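Local coordinates for ESX-1 secretion-associated protein EspB (Mycobacterium marinum, PDB 7P0Z) that is secreted through the mycobacterial ESX-1 system and assembles into a seven-subunit, channel-like oligomer that probably takes part in protein transport, at residues S189-L203 / P273-I285. Numbering follows the deposited sequence.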
ATOM      1  N   SER A 189     -30.913   8.506 -14.575  1.00 40.15           N
ATOM      2  CA  SER A 189     -31.557   7.690 -13.563  1.00 40.15           C
ATOM      3  C   SER A 189     -31.505   6.205 -13.915  1.00 40.15           C
ATOM      4  O   SER A 189     -31.215   5.366 -13.056  1.00 40.15           O
ATOM      5  CB  SER A 189     -32.988   8.164 -13.374  1.00 40.15           C
ATOM      6  OG  SER A 189     -33.609   7.492 -12.308  1.00 40.15           O
ATOM      7  N   MET A 190     -31.787   5.856 -15.169  1.00 41.29           N
ATOM      8  CA  MET A 190     -31.679   4.462 -15.581  1.00 41.29           C
ATOM      9  C   MET A 190     -30.256   3.952 -15.452  1.00 41.29           C
ATOM     10  O   MET A 190     -30.036   2.796 -15.092  1.00 41.29           O
ATOM     11  CB  MET A 190     -32.166   4.271 -17.004  1.00 41.29           C
ATOM     12  CG  MET A 190     -33.637   4.337 -17.141  1.00 41.29           C
ATOM     13  SD  MET A 190     -34.085   3.803 -18.774  1.00 41.29           S
ATOM     14  CE  MET A 190     -33.349   5.135 -19.687  1.00 41.29           C
ATOM     15  N   ASP A 191     -29.283   4.795 -15.752  1.00 40.92           N
ATOM     16  CA  ASP A 191     -27.897   4.404 -15.584  1.00 40.92           C
ATOM     17  C   ASP A 191     -27.591   4.093 -14.126  1.00 40.92           C
ATOM     18  O   ASP A 191     -26.868   3.142 -13.821  1.00 40.92           O
ATOM     19  CB  ASP A 191     -27.006   5.515 -16.113  1.00 40.92           C
ATOM     20  CG  ASP A 191     -25.556   5.213 -15.963  1.00 40.92           C
ATOM     21  OD1 ASP A 191     -24.982   4.583 -16.868  1.00 40.92           O
ATOM     22  OD2 ASP A 191     -24.976   5.604 -14.933  1.00 40.92           O
ATOM     23  N   GLN A 192     -28.128   4.890 -13.214  1.00 40.11           N
ATOM     24  CA  GLN A 192     -27.930   4.610 -11.802  1.00 40.11           C
ATOM     25  C   GLN A 192     -28.562   3.288 -11.402  1.00 40.11           C
ATOM     26  O   GLN A 192     -27.974   2.512 -10.641  1.00 40.11           O
ATOM     27  CB  GLN A 192     -28.503   5.736 -10.971  1.00 40.11           C
ATOM     28  CG  GLN A 192     -27.665   6.948 -10.968  1.00 40.11           C
ATOM     29  CD  GLN A 192     -28.283   8.031 -10.157  1.00 40.11           C
ATOM     30  OE1 GLN A 192     -29.442   8.368 -10.345  1.00 40.11           O
ATOM     31  NE2 GLN A 192     -27.533   8.562  -9.221  1.00 40.11           N
ATOM     32  N   GLN A 193     -29.769   3.026 -11.881  1.00 40.14           N
ATOM     33  CA  GLN A 193     -30.391   1.747 -11.581  1.00 40.14           C
ATOM     34  C   GLN A 193     -29.558   0.599 -12.124  1.00 40.14           C
ATOM     35  O   GLN A 193     -29.433  -0.447 -11.486  1.00 40.14           O
ATOM     36  CB  GLN A 193     -31.797   1.679 -12.156  1.00 40.14           C
ATOM     37  CG  GLN A 193     -32.788   2.636 -11.563  1.00 40.14           C
ATOM     38  CD  GLN A 193     -32.790   2.670 -10.047  1.00 40.14           C
ATOM     39  OE1 GLN A 193     -32.553   3.709  -9.446  1.00 40.14           O
ATOM     40  NE2 GLN A 193     -33.066   1.540  -9.427  1.00 40.14           N
ATOM     41  N   LYS A 194     -29.000   0.776 -13.312  1.00 39.92           N
ATOM     42  CA  LYS A 194     -28.150  -0.241 -13.899  1.00 39.92           C
ATOM     43  C   LYS A 194     -26.932  -0.495 -13.025  1.00 39.92           C
ATOM     44  O   LYS A 194     -26.542  -1.647 -12.805  1.00 39.92           O
ATOM     45  CB  LYS A 194     -27.739   0.212 -15.293  1.00 39.92           C
ATOM     46  CG  LYS A 194     -27.059  -0.800 -16.170  1.00 39.92           C
ATOM     47  CD  LYS A 194     -25.596  -0.806 -15.929  1.00 39.92           C
ATOM     48  CE  LYS A 194     -25.037   0.536 -16.215  1.00 39.92           C
ATOM     49  NZ  LYS A 194     -23.581   0.550 -16.019  1.00 39.92           N
ATOM     50  N   GLU A 195     -26.315   0.568 -12.525  1.00 40.01           N
ATOM     51  CA  GLU A 195     -25.162   0.401 -11.656  1.00 40.01           C
ATOM     52  C   GLU A 195     -25.525  -0.358 -10.399  1.00 40.01           C
ATOM     53  O   GLU A 195     -24.783  -1.235  -9.950  1.00 40.01           O
ATOM     54  CB  GLU A 195     -24.586   1.750 -11.287  1.00 40.01           C
ATOM     55  CG  GLU A 195     -23.901   2.380 -12.415  1.00 40.01           C
ATOM     56  CD  GLU A 195     -22.632   1.672 -12.753  1.00 40.01           C
ATOM     57  OE1 GLU A 195     -21.977   1.159 -11.827  1.00 40.01           O
ATOM     58  OE2 GLU A 195     -22.285   1.622 -13.943  1.00 40.01           O
ATOM     59  N   TRP A 196     -26.661  -0.026  -9.812  1.00 38.79           N
ATOM     60  CA  TRP A 196     -27.080  -0.729  -8.617  1.00 38.79           C
ATOM     61  C   TRP A 196     -27.346  -2.198  -8.904  1.00 38.79           C
ATOM     62  O   TRP A 196     -27.014  -3.064  -8.094  1.00 38.79           O
ATOM     63  CB  TRP A 196     -28.310  -0.062  -8.035  1.00 38.79           C
ATOM     64  CG  TRP A 196     -28.724  -0.666  -6.783  1.00 38.79           C
ATOM     65  CD1 TRP A 196     -28.174  -0.474  -5.565  1.00 38.79           C
ATOM     66  CD2 TRP A 196     -29.771  -1.600  -6.609  1.00 38.79           C
ATOM     67  NE1 TRP A 196     -28.823  -1.221  -4.632  1.00 38.79           N
ATOM     68  CE2 TRP A 196     -29.813  -1.927  -5.250  1.00 38.79           C
ATOM     69  CE3 TRP A 196     -30.683  -2.195  -7.475  1.00 38.79           C
ATOM     70  CZ2 TRP A 196     -30.734  -2.811  -4.732  1.00 38.79           C
ATOM     71  CZ3 TRP A 196     -31.591  -3.073  -6.962  1.00 38.79           C
ATOM     72  CH2 TRP A 196     -31.612  -3.379  -5.600  1.00 38.79           C
ATOM     73  N   ILE A 197     -27.951  -2.495 -10.044  1.00 38.68           N
ATOM     74  CA  ILE A 197     -28.222  -3.879 -10.402  1.00 38.68           C
ATOM     75  C   ILE A 197     -26.923  -4.654 -10.576  1.00 38.68           C
ATOM     76  O   ILE A 197     -26.815  -5.807 -10.163  1.00 38.68           O
ATOM     77  CB  ILE A 197     -29.100  -3.935 -11.664  1.00 38.68           C
ATOM     78  CG1 ILE A 197     -30.517  -3.506 -11.332  1.00 38.68           C
ATOM     79  CG2 ILE A 197     -29.110  -5.318 -12.265  1.00 38.68           C
ATOM     80  CD1 ILE A 197     -31.264  -4.505 -10.553  1.00 38.68           C
ATOM     81  N   LEU A 198     -25.926  -4.045 -11.200  1.00 38.88           N
ATOM     82  CA  LEU A 198     -24.653  -4.734 -11.357  1.00 38.88           C
ATOM     83  C   LEU A 198     -23.985  -4.974 -10.014  1.00 38.88           C
ATOM     84  O   LEU A 198     -23.404  -6.037  -9.785  1.00 38.88           O
ATOM     85  CB  LEU A 198     -23.746  -3.942 -12.281  1.00 38.88           C
ATOM     86  CG  LEU A 198     -24.178  -4.092 -13.729  1.00 38.88           C
ATOM     87  CD1 LEU A 198     -23.152  -3.528 -14.643  1.00 38.88           C
ATOM     88  CD2 LEU A 198     -24.403  -5.537 -14.045  1.00 38.88           C
ATOM     89  N   HIS A 199     -24.074  -4.010  -9.109  1.00 38.80           N
ATOM     90  CA  HIS A 199     -23.547  -4.226  -7.772  1.00 38.80           C
ATOM     91  C   HIS A 199     -24.283  -5.360  -7.066  1.00 38.80           C
ATOM     92  O   HIS A 199     -23.673  -6.160  -6.350  1.00 38.80           O
ATOM     93  CB  HIS A 199     -23.627  -2.935  -6.970  1.00 38.80           C
ATOM     94  CG  HIS A 199     -22.892  -2.991  -5.675  1.00 38.80           C
ATOM     95  ND1 HIS A 199     -23.497  -3.350  -4.494  1.00 38.80           N
ATOM     96  CD2 HIS A 199     -21.592  -2.779  -5.381  1.00 38.80           C
ATOM     97  CE1 HIS A 199     -22.606  -3.340  -3.524  1.00 38.80           C
ATOM     98  NE2 HIS A 199     -21.443  -2.994  -4.036  1.00 38.80           N
ATOM     99  N   MET A 200     -25.590  -5.449  -7.260  1.00 39.55           N
ATOM    100  CA  MET A 200     -26.354  -6.515  -6.629  1.00 39.55           C
ATOM    101  C   MET A 200     -25.987  -7.870  -7.206  1.00 39.55           C
ATOM    102  O   MET A 200     -25.950  -8.870  -6.489  1.00 39.55           O
ATOM    103  CB  MET A 200     -27.843  -6.259  -6.801  1.00 39.55           C
ATOM    104  CG  MET A 200     -28.361  -5.093  -6.003  1.00 39.55           C
ATOM    105  SD  MET A 200     -27.997  -5.205  -4.252  1.00 39.55           S
ATOM    106  CE  MET A 200     -29.407  -6.153  -3.723  1.00 39.55           C
ATOM    107  N   ALA A 201     -25.732  -7.923  -8.505  1.00 38.95           N
ATOM    108  CA  ALA A 201     -25.276  -9.162  -9.110  1.00 38.95           C
ATOM    109  C   ALA A 201     -23.931  -9.570  -8.546  1.00 38.95           C
ATOM    110  O   ALA A 201     -23.679 -10.751  -8.300  1.00 38.95           O
ATOM    111  CB  ALA A 201     -25.200  -9.007 -10.621  1.00 38.95           C
ATOM    112  N   LYS A 202     -23.054  -8.600  -8.344  1.00 39.17           N
ATOM    113  CA  LYS A 202     -21.758  -8.885  -7.758  1.00 39.17           C
ATOM    114  C   LYS A 202     -21.901  -9.434  -6.345  1.00 39.17           C
ATOM    115  O   LYS A 202     -21.173 -10.343  -5.941  1.00 39.17           O
ATOM    116  CB  LYS A 202     -20.935  -7.614  -7.778  1.00 39.17           C
ATOM    117  CG  LYS A 202     -19.529  -7.779  -7.441  1.00 39.17           C
ATOM    118  CD  LYS A 202     -18.859  -6.457  -7.566  1.00 39.17           C
ATOM    119  CE  LYS A 202     -18.677  -6.062  -9.019  1.00 39.17           C
ATOM    120  NZ  LYS A 202     -17.645  -6.864  -9.718  1.00 39.17           N
ATOM    121  N   LEU A 203     -22.844  -8.900  -5.582  1.00 39.09           N
ATOM    122  CA  LEU A 203     -23.092  -9.426  -4.249  1.00 39.09           C
ATOM    123  C   LEU A 203     -23.642 -10.842  -4.302  1.00 39.09           C
ATOM    124  O   LEU A 203     -23.277 -11.687  -3.482  1.00 39.09           O
ATOM    125  CB  LEU A 203     -24.058  -8.518  -3.507  1.00 39.09           C
ATOM    126  CG  LEU A 203     -23.475  -7.168  -3.128  1.00 39.09           C
ATOM    127  CD1 LEU A 203     -24.504  -6.366  -2.355  1.00 39.09           C
ATOM    128  CD2 LEU A 203     -22.210  -7.325  -2.351  1.00 39.09           C
ATOM    129  N   PRO A 273     -20.441 -10.981   6.644  1.00 39.45           N
ATOM    130  CA  PRO A 273     -21.803 -10.623   6.261  1.00 39.45           C
ATOM    131  C   PRO A 273     -21.814  -9.821   4.975  1.00 39.45           C
ATOM    132  O   PRO A 273     -20.829  -9.206   4.580  1.00 39.45           O
ATOM    133  CB  PRO A 273     -22.286  -9.784   7.438  1.00 39.45           C
ATOM    134  CG  PRO A 273     -21.069  -9.247   8.018  1.00 39.45           C
ATOM    135  CD  PRO A 273     -20.000 -10.248   7.833  1.00 39.45           C
ATOM    136  N   VAL A 274     -22.954  -9.838   4.314  1.00 39.61           N
ATOM    137  CA  VAL A 274     -23.144  -9.142   3.053  1.00 39.61           C
ATOM    138  C   VAL A 274     -24.180  -8.064   3.287  1.00 39.61           C
ATOM    139  O   VAL A 274     -25.344  -8.385   3.518  1.00 39.61           O
ATOM    140  CB  VAL A 274     -23.605 -10.099   1.948  1.00 39.61           C
ATOM    141  CG1 VAL A 274     -23.805  -9.362   0.653  1.00 39.61           C
ATOM    142  CG2 VAL A 274     -22.607 -11.194   1.767  1.00 39.61           C
ATOM    143  N   ASN A 275     -23.783  -6.794   3.226  1.00 39.13           N
ATOM    144  CA  ASN A 275     -24.803  -5.763   3.331  1.00 39.13           C
ATOM    145  C   ASN A 275     -24.999  -5.056   2.006  1.00 39.13           C
ATOM    146  O   ASN A 275     -24.088  -4.394   1.501  1.00 39.13           O
ATOM    147  CB  ASN A 275     -24.542  -4.739   4.429  1.00 39.13           C
ATOM    148  CG  ASN A 275     -23.249  -4.055   4.302  1.00 39.13           C
ATOM    149  OD1 ASN A 275     -22.407  -4.427   3.499  1.00 39.13           O
ATOM    150  ND2 ASN A 275     -23.114  -2.958   5.019  1.00 39.13           N
ATOM    151  N   PRO A 276     -26.181  -5.163   1.432  1.00 38.93           N
ATOM    152  CA  PRO A 276     -26.452  -4.528   0.155  1.00 38.93           C
ATOM    153  C   PRO A 276     -26.684  -3.044   0.331  1.00 38.93           C
ATOM    154  O   PRO A 276     -27.344  -2.627   1.288  1.00 38.93           O
ATOM    155  CB  PRO A 276     -27.734  -5.223  -0.314  1.00 38.93           C
ATOM    156  CG  PRO A 276     -27.966  -6.323   0.651  1.00 38.93           C
ATOM    157  CD  PRO A 276     -27.317  -5.955   1.904  1.00 38.93           C
ATOM    158  N   PRO A 277     -26.163  -2.220  -0.558  1.00 38.58           N
ATOM    159  CA  PRO A 277     -26.537  -0.808  -0.542  1.00 38.58           C
ATOM    160  C   PRO A 277     -27.968  -0.654  -1.000  1.00 38.58           C
ATOM    161  O   PRO A 277     -28.481  -1.449  -1.780  1.00 38.58           O
ATOM    162  CB  PRO A 277     -25.566  -0.178  -1.531  1.00 38.58           C
ATOM    163  CG  PRO A 277     -25.280  -1.265  -2.475  1.00 38.58           C
ATOM    164  CD  PRO A 277     -25.355  -2.557  -1.732  1.00 38.58           C
ATOM    165  N   LYS A 278     -28.628   0.364  -0.494  1.00 39.05           N
ATOM    166  CA  LYS A 278     -29.969   0.604  -0.964  1.00 39.05           C
ATOM    167  C   LYS A 278     -29.907   1.196  -2.363  1.00 39.05           C
ATOM    168  O   LYS A 278     -28.928   1.844  -2.729  1.00 39.05           O
ATOM    169  CB  LYS A 278     -30.717   1.540  -0.043  1.00 39.05           C
ATOM    170  CG  LYS A 278     -30.136   2.894   0.038  1.00 39.05           C
ATOM    171  CD  LYS A 278     -30.968   3.686   0.986  1.00 39.05           C
ATOM    172  CE  LYS A 278     -32.362   3.839   0.436  1.00 39.05           C
ATOM    173  NZ  LYS A 278     -33.250   4.614   1.317  1.00 39.05           N
ATOM    174  N   PRO A 279     -30.922   0.949  -3.178  1.00 38.63           N
ATOM    175  CA  PRO A 279     -30.889   1.445  -4.539  1.00 38.63           C
ATOM    176  C   PRO A 279     -30.993   2.956  -4.568  1.00 38.63           C
ATOM    177  O   PRO A 279     -31.658   3.562  -3.714  1.00 38.63           O
ATOM    178  CB  PRO A 279     -32.114   0.778  -5.184  1.00 38.63           C
ATOM    179  CG  PRO A 279     -32.991   0.425  -4.047  1.00 38.63           C
ATOM    180  CD  PRO A 279     -32.099   0.117  -2.914  1.00 38.63           C
ATOM    181  N   PRO A 280     -30.353   3.608  -5.527  1.00 38.52           N
ATOM    182  CA  PRO A 280     -30.493   5.059  -5.646  1.00 38.52           C
ATOM    183  C   PRO A 280     -31.936   5.436  -5.906  1.00 38.52           C
ATOM    184  O   PRO A 280     -32.695   4.689  -6.515  1.00 38.52           O
ATOM    185  CB  PRO A 280     -29.605   5.404  -6.839  1.00 38.52           C
ATOM    186  CG  PRO A 280     -29.552   4.186  -7.614  1.00 38.52           C
ATOM    187  CD  PRO A 280     -29.620   3.039  -6.661  1.00 38.52           C
ATOM    188  N   ALA A 281     -32.321   6.589  -5.397  1.00 38.91           N
ATOM    189  CA  ALA A 281     -33.681   7.053  -5.591  1.00 38.91           C
ATOM    190  C   ALA A 281     -33.943   7.282  -7.065  1.00 38.91           C
ATOM    191  O   ALA A 281     -33.095   7.808  -7.782  1.00 38.91           O
ATOM    192  CB  ALA A 281     -33.910   8.333  -4.813  1.00 38.91           C
ATOM    193  N   ALA A 282     -35.109   6.858  -7.520  1.00 39.49           N
ATOM    194  CA  ALA A 282     -35.521   7.142  -8.878  1.00 39.49           C
ATOM    195  C   ALA A 282     -35.765   8.630  -9.055  1.00 39.49           C
ATOM    196  O   ALA A 282     -36.118   9.334  -8.114  1.00 39.49           O
ATOM    197  CB  ALA A 282     -36.787   6.373  -9.221  1.00 39.49           C
ATOM    198  N   ILE A 283     -35.568   9.114 -10.271  1.00 38.79           N
ATOM    199  CA  ILE A 283     -35.923  10.490 -10.557  1.00 38.79           C
ATOM    200  C   ILE A 283     -37.433  10.647 -10.497  1.00 38.79           C
ATOM    201  O   ILE A 283     -38.186   9.762 -10.908  1.00 38.79           O
ATOM    202  CB  ILE A 283     -35.355  10.928 -11.913  1.00 38.79           C
ATOM    203  CG1 ILE A 283     -35.397  12.439 -12.005  1.00 38.79           C
ATOM    204  CG2 ILE A 283     -36.093  10.291 -13.058  1.00 38.79           C
ATOM    205  CD1 ILE A 283     -34.958  12.946 -13.283  1.00 38.79           C
ATOM    206  N   LYS A 284     -37.892  11.755  -9.940  1.00 38.78           N
ATOM    207  CA  LYS A 284     -39.317  12.014  -9.834  1.00 38.78           C
ATOM    208  C   LYS A 284     -39.741  13.040 -10.869  1.00 38.78           C
ATOM    209  O   LYS A 284     -39.155  14.117 -10.962  1.00 38.78           O
ATOM    210  CB  LYS A 284     -39.700  12.490  -8.444  1.00 38.78           C
ATOM    211  CG  LYS A 284     -41.150  12.270  -8.195  1.00 38.78           C
ATOM    212  CD  LYS A 284     -41.438  11.991  -6.767  1.00 38.78           C
ATOM    213  CE  LYS A 284     -41.208  13.208  -5.944  1.00 38.78           C
ATOM    214  NZ  LYS A 284     -41.965  14.356  -6.475  1.00 38.78           N
ATOM    215  N   ILE A 285     -40.737  12.685 -11.663  1.00 39.66           N
ATOM    216  CA  ILE A 285     -41.338  13.585 -12.628  1.00 39.66           C
ATOM    217  C   ILE A 285     -42.813  13.644 -12.304  1.00 39.66           C
ATOM    218  O   ILE A 285     -43.500  12.624 -12.361  1.00 39.66           O
ATOM    219  CB  ILE A 285     -41.137  13.114 -14.070  1.00 39.66           C
ATOM    220  CG1 ILE A 285     -39.671  12.842 -14.381  1.00 39.66           C
ATOM    221  CG2 ILE A 285     -41.620  14.167 -14.996  1.00 39.66           C
ATOM    222  CD1 ILE A 285     -38.833  14.025 -14.366  1.00 39.66           C
TER
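The proline-rich segment 273-285 runs antiparallel along helix 189-203 in an extended course, its CA atoms coming within 6.0 Å where the CA of Trp196 faces that of Pro279 and again where the CA of Ser189 faces that of Ile283. Trp196 carries the middle of the contact. With CG anti to the backbone N (chi1 -176°), the indole swings out over the proline chain, and NE1 donates a nearly straight hydrogen bond of 2.9 Å to Pro277 O. The acceptor lies in the indole plane, whereas NE1 approaches from well above the carbonyl plane. Pro279 covers one face of the indole, its CA 3.4 Å from the centroid of the five-membered ring in a CH-pi contact; Met200 CG lies against the opposite face, so the ring is clamped between helix and loop. Pro280 CD packs at 3.6 Å on Trp196 CB. Backbone angles from Pro276 to Ile283 are those of a polyproline II helix, a form without internal backbone hydrogen bonds, and this strap follows helix 181-224 of the PPE domain and also reaches helix 42-81 of the PE domain, where Ser75 and Glu68 bond to its backbone. Beyond the indole, the Pro277 ring meets His199 obliquely, CD 3.4 Å from CE1. Leu203 straddles the next turn, CD1 3.7 Å from Pro276 CA and CD2 against Val274 CG1, while the doubly bent Met200 chain brings CE to Pro276 CB. At the other end Ile283 N donates a longer bond, 3.3 Å, to Ser189 OG, and Ile283 CG2 rests on Ser189 CB.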